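Local coordinates for protein beta-glycosidase (Bacteroides caccae, PDB 6T2R) that is a family 16 glycoside hydrolase, probably an endo-acting beta-galactosidase that cuts mucin O-glycans to start mucin breakdown by gut bacteria, at residues D64-E69 and K78-D83; Q58-F63 and Y92-L97. All coordinates share one frame; numbering follows the deposited sequence.

Interaction 1: residues D64-E69 and K78-D83; sequences DDRCYE and KGIVND. With SO4 (sulfate ion), chain C.
Lys78 and Arg66 bury the largest areas where the start of a beta hairpin, formed by strands 68-71 and 74-81, meets the return strand on the surface of this family 16 glycoside hydrolase. Residues 65-67 make a short 3-10 turn leading into strand 68-71, and Lys78 N donates to Cys67 O at 2.8 Å, joining that turn to the hairpin. The long aliphatic part of Lys78 runs beside the turn, its CD 3.4 Å from Arg66 O. Extended beyond CG, the lysine brings NZ 2.9 Å from Glu69 OE2, on the anti side, some 30° out of the carboxylate plane; Arg71 forms a second salt bridge to the same oxygen. The sulfate, probably from the crystallisation liquor, accepts from Asn82 ND2 and is also bound by Arg52, Asn84 and the Ala90 amide. Ile80 supplies the apolar part: its CD1 packs 3.9 Å from Cys67 SG and lies over one face of the Arg66 guanidinium, an apolar neighbour well suited to a flat, delocalised cation. Asp64 stands in the guanidinium plane, gripped side-on by NE and NH2, but its own carboxylate is tilted, the donors coming from above it; its OD1 also accepts from Arg66 N, closing an Asx turn. The bend at chi3 (-59°) turns the guanidinium back toward Asp64, and the two side-on bonds there, with the third to Asp83, hold its rotation. Just past the end of strand 74-81, Asp83 comes to Arg66 from the opposite direction, nearly coplanar, OD1 using its syn lone pair to accept from NH1 at 3.3 Å.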
ATOM      1  N   ASP A  64       3.964 -18.388  -6.579  1.00 33.31           N
ATOM      2  CA  ASP A  64       4.933 -19.332  -5.956  1.00 33.17           C
ATOM      3  C   ASP A  64       4.833 -19.278  -4.429  1.00 31.53           C
ATOM      4  O   ASP A  64       5.086 -18.203  -3.852  1.00 29.44           O
ATOM      5  CB  ASP A  64       6.379 -19.042  -6.381  1.00 34.16           C
ATOM      6  CG  ASP A  64       7.232 -20.269  -6.180  1.00 39.15           C
ATOM      7  OD1 ASP A  64       7.151 -20.863  -5.068  1.00 43.10           O
ATOM      8  OD2 ASP A  64       7.917 -20.660  -7.149  1.00 39.00           O
ATOM      9  N   ASP A  65       4.616 -20.436  -3.798  1.00 34.28           N
ATOM     10  CA  ASP A  65       4.493 -20.576  -2.323  1.00 34.80           C
ATOM     11  C   ASP A  65       5.759 -20.079  -1.626  1.00 31.23           C
ATOM     12  O   ASP A  65       5.695 -19.672  -0.461  1.00 30.16           O
ATOM     13  CB  ASP A  65       4.189 -22.015  -1.927  1.00 36.71           C
ATOM     14  CG  ASP A  65       2.768 -22.412  -2.239  1.00 39.96           C
ATOM     15  OD1 ASP A  65       1.914 -21.512  -2.296  1.00 37.61           O
ATOM     16  OD2 ASP A  65       2.526 -23.619  -2.417  1.00 40.35           O
ATOM     17  N   ARG A  66       6.876 -20.076  -2.313  1.00 28.99           N
ATOM     18  CA  ARG A  66       8.144 -19.628  -1.697  1.00 30.33           C
ATOM     19  C   ARG A  66       8.140 -18.110  -1.503  1.00 30.97           C
ATOM     20  O   ARG A  66       9.132 -17.602  -0.949  1.00 32.07           O
ATOM     21  CB  ARG A  66       9.327 -20.091  -2.541  1.00 33.48           C
ATOM     22  CG  ARG A  66       9.582 -21.595  -2.476  1.00 34.29           C
ATOM     23  CD  ARG A  66      10.645 -22.008  -3.473  1.00 35.41           C
ATOM     24  NE  ARG A  66      10.184 -21.628  -4.800  1.00 46.38           N
ATOM     25  CZ  ARG A  66      10.918 -21.590  -5.924  1.00 55.31           C
ATOM     26  NH1 ARG A  66      12.203 -21.915  -5.930  1.00 52.09           N
ATOM     27  NH2 ARG A  66      10.353 -21.221  -7.062  1.00 52.10           N
ATOM     28  N   CYS A  67       7.097 -17.400  -1.937  1.00 30.75           N
ATOM     29  CA  CYS A  67       7.039 -15.921  -1.799  1.00 30.97           C
ATOM     30  C   CYS A  67       6.153 -15.512  -0.601  1.00 30.95           C
ATOM     31  O   CYS A  67       6.022 -14.309  -0.318  1.00 30.06           O
ATOM     32  CB  CYS A  67       6.563 -15.300  -3.104  1.00 31.48           C
ATOM     33  SG  CYS A  67       7.776 -15.431  -4.446  1.00 32.30           S
ATOM     34  N   TYR A  68       5.551 -16.478   0.080  1.00 30.37           N
ATOM     35  CA  TYR A  68       4.486 -16.261   1.096  1.00 29.95           C
ATOM     36  C   TYR A  68       4.784 -17.121   2.324  1.00 28.47           C
ATOM     37  O   TYR A  68       5.228 -18.256   2.149  1.00 30.82           O
ATOM     38  CB  TYR A  68       3.130 -16.644   0.525  1.00 26.47           C
ATOM     39  CG  TYR A  68       2.774 -15.856  -0.698  1.00 28.51           C
ATOM     40  CD1 TYR A  68       3.237 -16.232  -1.944  1.00 28.65           C
ATOM     41  CD2 TYR A  68       2.000 -14.717  -0.601  1.00 28.55           C
ATOM     42  CE1 TYR A  68       2.913 -15.506  -3.079  1.00 32.67           C
ATOM     43  CE2 TYR A  68       1.704 -13.954  -1.716  1.00 30.63           C
ATOM     44  CZ  TYR A  68       2.141 -14.359  -2.958  1.00 32.25           C
ATOM     45  OH  TYR A  68       1.800 -13.632  -4.056  1.00 33.70           O
ATOM     46  N   GLU A  69       4.596 -16.567   3.516  1.00 28.08           N
ATOM     47  CA  GLU A  69       4.688 -17.319   4.791  1.00 29.57           C
ATOM     48  C   GLU A  69       3.767 -16.685   5.834  1.00 28.75           C
ATOM     49  O   GLU A  69       3.609 -15.470   5.811  1.00 29.75           O
ATOM     50  CB  GLU A  69       6.135 -17.398   5.249  1.00 28.18           C
ATOM     51  CG  GLU A  69       6.318 -18.459   6.303  1.00 33.03           C
ATOM     52  CD  GLU A  69       7.715 -18.550   6.883  1.00 34.02           C
ATOM     53  OE1 GLU A  69       7.855 -19.195   7.949  1.00 32.99           O
ATOM     54  OE2 GLU A  69       8.651 -17.950   6.278  1.00 29.55           O
ATOM     55  N   LYS A  78       7.876 -12.269   0.347  1.00 28.64           N
ATOM     56  CA  LYS A  78       9.345 -12.399   0.095  1.00 29.89           C
ATOM     57  C   LYS A  78       9.639 -12.056  -1.357  1.00 27.02           C
ATOM     58  O   LYS A  78       8.740 -12.219  -2.197  1.00 27.92           O
ATOM     59  CB  LYS A  78       9.867 -13.800   0.416  1.00 28.31           C
ATOM     60  CG  LYS A  78       9.394 -14.348   1.750  1.00 32.60           C
ATOM     61  CD  LYS A  78       9.587 -15.855   1.927  1.00 32.09           C
ATOM     62  CE  LYS A  78       8.929 -16.333   3.201  1.00 32.92           C
ATOM     63  NZ  LYS A  78       9.168 -17.781   3.421  1.00 33.97           N
ATOM     64  N   GLY A  79      10.832 -11.537  -1.576  1.00 29.21           N
ATOM     65  CA  GLY A  79      11.457 -11.395  -2.897  1.00 31.44           C
ATOM     66  C   GLY A  79      12.620 -12.385  -3.009  1.00 33.39           C
ATOM     67  O   GLY A  79      13.451 -12.393  -2.111  1.00 31.56           O
ATOM     68  N   ILE A  80      12.649 -13.211  -4.053  1.00 33.81           N
ATOM     69  CA  ILE A  80      13.648 -14.299  -4.232  1.00 34.58           C
ATOM     70  C   ILE A  80      14.150 -14.317  -5.681  1.00 34.87           C
ATOM     71  O   ILE A  80      13.459 -13.838  -6.602  1.00 35.65           O
ATOM     72  CB  ILE A  80      13.021 -15.650  -3.848  1.00 36.92           C
ATOM     73  CG1 ILE A  80      11.926 -16.048  -4.838  1.00 37.60           C
ATOM     74  CG2 ILE A  80      12.525 -15.622  -2.410  1.00 36.13           C
ATOM     75  CD1 ILE A  80      11.160 -17.277  -4.456  1.00 38.59           C
ATOM     76  N   VAL A  81      15.321 -14.896  -5.873  1.00 33.89           N
ATOM     77  CA  VAL A  81      15.857 -15.222  -7.211  1.00 32.75           C
ATOM     78  C   VAL A  81      14.983 -16.332  -7.785  1.00 34.25           C
ATOM     79  O   VAL A  81      14.763 -17.298  -7.066  1.00 33.39           O
ATOM     80  CB  VAL A  81      17.308 -15.696  -7.137  1.00 36.66           C
ATOM     81  CG1 VAL A  81      17.836 -15.880  -8.552  1.00 40.19           C
ATOM     82  CG2 VAL A  81      18.188 -14.766  -6.320  1.00 33.80           C
ATOM     83  N   ASN A  82      14.508 -16.177  -9.017  1.00 31.54           N
ATOM     84  CA  ASN A  82      13.734 -17.207  -9.744  1.00 36.01           C
ATOM     85  C   ASN A  82      14.694 -18.233 -10.359  1.00 40.27           C
ATOM     86  O   ASN A  82      15.636 -17.812 -11.008  1.00 39.71           O
ATOM     87  CB  ASN A  82      12.948 -16.556 -10.868  1.00 37.62           C
ATOM     88  CG  ASN A  82      12.055 -17.520 -11.602  1.00 37.84           C
ATOM     89  OD1 ASN A  82      11.937 -18.672 -11.211  1.00 44.71           O
ATOM     90  ND2 ASN A  82      11.436 -17.056 -12.671  1.00 43.29           N
ATOM     91  N   ASP A  83      14.398 -19.528 -10.260  1.00 46.10           N
ATOM     92  CA  ASP A  83      15.184 -20.577 -10.963  1.00 50.90           C
ATOM     93  C   ASP A  83      14.424 -21.107 -12.180  1.00 50.80           C
ATOM     94  O   ASP A  83      14.637 -22.265 -12.471  1.00 62.10           O
ATOM     95  CB  ASP A  83      15.536 -21.730 -10.030  1.00 52.72           C
ATOM     96  CG  ASP A  83      14.648 -21.763  -8.812  1.00 59.42           C
ATOM     97  OD1 ASP A  83      13.400 -21.812  -8.980  1.00 58.56           O
ATOM     98  OD2 ASP A  83      15.214 -21.667  -7.713  1.00 67.42           O
TER
HETATM   99  S   SO4 C 302       7.851 -16.915 -14.144  1.00 60.00           S
HETATM  100  O1  SO4 C 302       7.357 -16.795 -12.808  1.00 60.21           O
HETATM  101  O2  SO4 C 302       8.949 -17.884 -14.214  1.00 65.13           O
HETATM  102  O3  SO4 C 302       6.766 -17.361 -14.981  1.00 70.75           O
HETATM  103  O4  SO4 C 302       8.344 -15.630 -14.598  1.00 47.06           O

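Interaction 2: residues Q58-F63 and Y92-L97; sequences QNTQSF and YLTGGL
Thr60 and Thr94 meet through their hydroxyls where the loop of residues 58-63 packs on strand 92-98 of the beta-jelly-roll sandwich characteristic of family 16 glycoside hydrolases, the backbones being joined by a single beta bridge at Gln61 and Thr94. A type I turn from Gln58 to Gln61 delivers Thr60 to the strand. From its backbone, Thr60 O takes the Thr94 amide at 2.8 Å and also receives a CA-H...O contact from Leu93. The side chain of Thr60 can be followed outward. CB rests 3.3 Å from Tyr92 O, and CG2 turns to the same carbonyl, with Tyr92 CB a little farther off. OG1, set between the backbone N and the carbonyl carbon (chi1 55°), reaches Thr94 OG1 at 2.7 Å; its other near neighbour there is the Thr94 methyl, CG2, at 3.4 Å. A beta-branched residue suits this buried place because its methyl packs while its hydroxyl bonds. Thr94 has the matching rotamer, and its OG1 also makes a weak bond to Met234 O. Gln61 folds at chi2 (-64°), bringing its amide back over the strand: NE2 donates to the carbonyls of Met234 and Trp57, while OE1 lies 3.6 Å from Gly96 N, beside a glycine with no side chain to obstruct it. Ser62 CB packs 4.0 Å from Leu93 CD2, while its small hydroxyl turns to accept from Asp64 N. Around this contact, strand 92-98 pairs with strand 74-81 through Leu93 and Gly95 and with strand 228-233 through Leu97, while Gly96 bonds to Ile50 just beyond strand 48-49.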
ATOM      1  N   GLN A  58       4.705  -4.853 -10.927  1.00 28.11           N
ATOM      2  CA  GLN A  58       3.923  -6.107 -11.059  1.00 30.51           C
ATOM      3  C   GLN A  58       4.704  -7.174 -11.849  1.00 31.92           C
ATOM      4  O   GLN A  58       4.193  -8.305 -11.950  1.00 32.15           O
ATOM      5  CB  GLN A  58       2.579  -5.800 -11.697  1.00 29.62           C
ATOM      6  CG  GLN A  58       1.486  -6.718 -11.179  1.00 30.14           C
ATOM      7  CD  GLN A  58       0.203  -6.455 -11.900  1.00 31.11           C
ATOM      8  OE1 GLN A  58       0.131  -5.522 -12.692  1.00 31.31           O
ATOM      9  NE2 GLN A  58      -0.807  -7.265 -11.611  1.00 34.08           N
ATOM     10  N   ASN A  59       5.854  -6.780 -12.411  1.00 33.08           N
ATOM     11  CA  ASN A  59       6.884  -7.613 -13.080  1.00 36.42           C
ATOM     12  C   ASN A  59       7.151  -8.976 -12.461  1.00 37.88           C
ATOM     13  O   ASN A  59       7.526  -9.892 -13.203  1.00 39.47           O
ATOM     14  CB  ASN A  59       8.282  -7.037 -12.849  1.00 36.60           C
ATOM     15  CG  ASN A  59       8.639  -6.303 -14.081  1.00 35.49           C
ATOM     16  OD1 ASN A  59       7.853  -6.394 -14.988  1.00 47.41           O
ATOM     17  ND2 ASN A  59       9.756  -5.623 -14.115  1.00 44.11           N
ATOM     18  N   THR A  60       7.228  -9.007 -11.145  1.00 32.41           N
ATOM     19  CA  THR A  60       7.833 -10.120 -10.381  1.00 33.47           C
ATOM     20  C   THR A  60       6.746 -10.895  -9.642  1.00 31.53           C
ATOM     21  O   THR A  60       7.100 -11.910  -8.965  1.00 34.40           O
ATOM     22  CB  THR A  60       8.867  -9.511  -9.434  1.00 34.54           C
ATOM     23  OG1 THR A  60       8.191  -8.512  -8.652  1.00 30.92           O
ATOM     24  CG2 THR A  60      10.042  -8.931 -10.198  1.00 33.34           C
ATOM     25  N   GLN A  61       5.499 -10.401  -9.703  1.00 31.55           N
ATOM     26  CA  GLN A  61       4.406 -10.871  -8.811  1.00 31.20           C
ATOM     27  C   GLN A  61       4.177 -12.324  -9.178  1.00 32.16           C
ATOM     28  O   GLN A  61       4.320 -12.628 -10.384  1.00 31.04           O
ATOM     29  CB  GLN A  61       3.175  -9.987  -8.949  1.00 30.07           C
ATOM     30  CG  GLN A  61       3.433  -8.549  -8.494  1.00 32.53           C
ATOM     31  CD  GLN A  61       3.780  -8.351  -7.024  1.00 31.57           C
ATOM     32  OE1 GLN A  61       3.299  -9.075  -6.148  1.00 26.85           O
ATOM     33  NE2 GLN A  61       4.626  -7.360  -6.747  1.00 23.57           N
ATOM     34  N   SER A  62       3.964 -13.179  -8.187  1.00 31.88           N
ATOM     35  CA  SER A  62       4.075 -14.660  -8.357  1.00 30.70           C
ATOM     36  C   SER A  62       3.096 -15.388  -7.444  1.00 31.66           C
ATOM     37  O   SER A  62       2.862 -14.905  -6.308  1.00 33.62           O
ATOM     38  CB  SER A  62       5.469 -15.106  -8.096  1.00 29.44           C
ATOM     39  OG  SER A  62       5.557 -16.506  -8.011  1.00 27.09           O
ATOM     40  N   PHE A  63       2.580 -16.524  -7.914  1.00 32.16           N
ATOM     41  CA  PHE A  63       1.748 -17.457  -7.107  1.00 35.05           C
ATOM     42  C   PHE A  63       2.652 -18.470  -6.392  1.00 33.04           C
ATOM     43  O   PHE A  63       2.159 -19.240  -5.589  1.00 30.27           O
ATOM     44  CB  PHE A  63       0.677 -18.133  -7.965  1.00 36.60           C
ATOM     45  CG  PHE A  63      -0.407 -17.201  -8.449  1.00 40.12           C
ATOM     46  CD1 PHE A  63      -0.616 -15.963  -7.857  1.00 39.37           C
ATOM     47  CD2 PHE A  63      -1.223 -17.565  -9.504  1.00 39.36           C
ATOM     48  CE1 PHE A  63      -1.608 -15.115  -8.317  1.00 42.37           C
ATOM     49  CE2 PHE A  63      -2.225 -16.717  -9.952  1.00 43.90           C
ATOM     50  CZ  PHE A  63      -2.418 -15.497  -9.355  1.00 41.65           C
ATOM     51  N   TYR A  92      13.332 -12.341 -10.989  1.00 36.66           N
ATOM     52  CA  TYR A  92      13.013 -12.326  -9.541  1.00 33.96           C
ATOM     53  C   TYR A  92      11.516 -12.531  -9.361  1.00 31.42           C
ATOM     54  O   TYR A  92      10.744 -12.138 -10.259  1.00 31.50           O
ATOM     55  CB  TYR A  92      13.463 -11.009  -8.927  1.00 33.90           C
ATOM     56  CG  TYR A  92      14.917 -10.724  -9.145  1.00 33.57           C
ATOM     57  CD1 TYR A  92      15.869 -11.327  -8.353  1.00 37.56           C
ATOM     58  CD2 TYR A  92      15.350  -9.840 -10.115  1.00 36.15           C
ATOM     59  CE1 TYR A  92      17.222 -11.090  -8.527  1.00 38.08           C
ATOM     60  CE2 TYR A  92      16.703  -9.572 -10.291  1.00 35.28           C
ATOM     61  CZ  TYR A  92      17.644 -10.225  -9.514  1.00 37.66           C
ATOM     62  OH  TYR A  92      18.989  -9.997  -9.642  1.00 43.45           O
ATOM     63  N   LEU A  93      11.147 -13.158  -8.247  1.00 30.59           N
ATOM     64  CA  LEU A  93       9.752 -13.474  -7.841  1.00 33.05           C
ATOM     65  C   LEU A  93       9.431 -12.757  -6.518  1.00 35.99           C
ATOM     66  O   LEU A  93      10.268 -12.839  -5.561  1.00 35.04           O
ATOM     67  CB  LEU A  93       9.607 -14.981  -7.664  1.00 34.08           C
ATOM     68  CG  LEU A  93       9.899 -15.807  -8.906  1.00 36.91           C
ATOM     69  CD1 LEU A  93       9.751 -17.291  -8.588  1.00 35.32           C
ATOM     70  CD2 LEU A  93       8.980 -15.394 -10.062  1.00 38.65           C
ATOM     71  N   THR A  94       8.277 -12.082  -6.448  1.00 30.88           N
ATOM     72  CA  THR A  94       7.846 -11.386  -5.212  1.00 30.61           C
ATOM     73  C   THR A  94       6.426 -11.817  -4.870  1.00 28.59           C
ATOM     74  O   THR A  94       5.662 -12.191  -5.796  1.00 29.81           O
ATOM     75  CB  THR A  94       7.942  -9.855  -5.326  1.00 30.34           C
ATOM     76  OG1 THR A  94       7.061  -9.439  -6.381  1.00 27.63           O
ATOM     77  CG2 THR A  94       9.360  -9.375  -5.541  1.00 28.86           C
ATOM     78  N   GLY A  95       6.119 -11.797  -3.576  1.00 25.39           N
ATOM     79  CA  GLY A  95       4.768 -12.072  -3.053  1.00 25.56           C
ATOM     80  C   GLY A  95       4.040 -10.766  -2.791  1.00 27.18           C
ATOM     81  O   GLY A  95       4.708  -9.765  -2.411  1.00 27.69           O
ATOM     82  N   GLY A  96       2.731 -10.775  -3.028  1.00 26.74           N
ATOM     83  CA  GLY A  96       1.806  -9.658  -2.795  1.00 26.28           C
ATOM     84  C   GLY A  96       0.390 -10.161  -2.590  1.00 27.31           C
ATOM     85  O   GLY A  96       0.043 -11.216  -3.161  1.00 25.18           O
ATOM     86  N   LEU A  97      -0.357  -9.471  -1.724  1.00 26.13           N
ATOM     87  CA  LEU A  97      -1.792  -9.702  -1.494  1.00 25.72           C
ATOM     88  C   LEU A  97      -2.566  -8.419  -1.816  1.00 26.05           C
ATOM     89  O   LEU A  97      -2.035  -7.311  -1.548  1.00 23.33           O
ATOM     90  CB  LEU A  97      -2.028 -10.090  -0.042  1.00 28.06           C
ATOM     91  CG  LEU A  97      -1.433 -11.413   0.449  1.00 31.22           C
ATOM     92  CD1 LEU A  97      -1.890 -11.643   1.884  1.00 32.00           C
ATOM     93  CD2 LEU A  97      -1.845 -12.608  -0.400  1.00 31.88           C
TER

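The two contacts lie about 8 Å apart between centres and share neighbouring strands, 74-81 and 92-98; along the chain, interaction 1 is nested inside the loop closed by interaction 2. Backbone pairing of Ile80 with Leu93 joins them directly, and Tyr68 OH bonds to both Ser62 O and Gly96 O. Their chemistry follows their depth. Interaction 1 is a surface contact, held by salt bridges of long side chains around a small apolar patch and one backbone bond. Interaction 2 is buried and uncharged, relying on short hydroxyl and amide groups, glycines and backbone bonds. Leu93 of interaction 2 also packs on Cys67 and Ile80 of interaction 1.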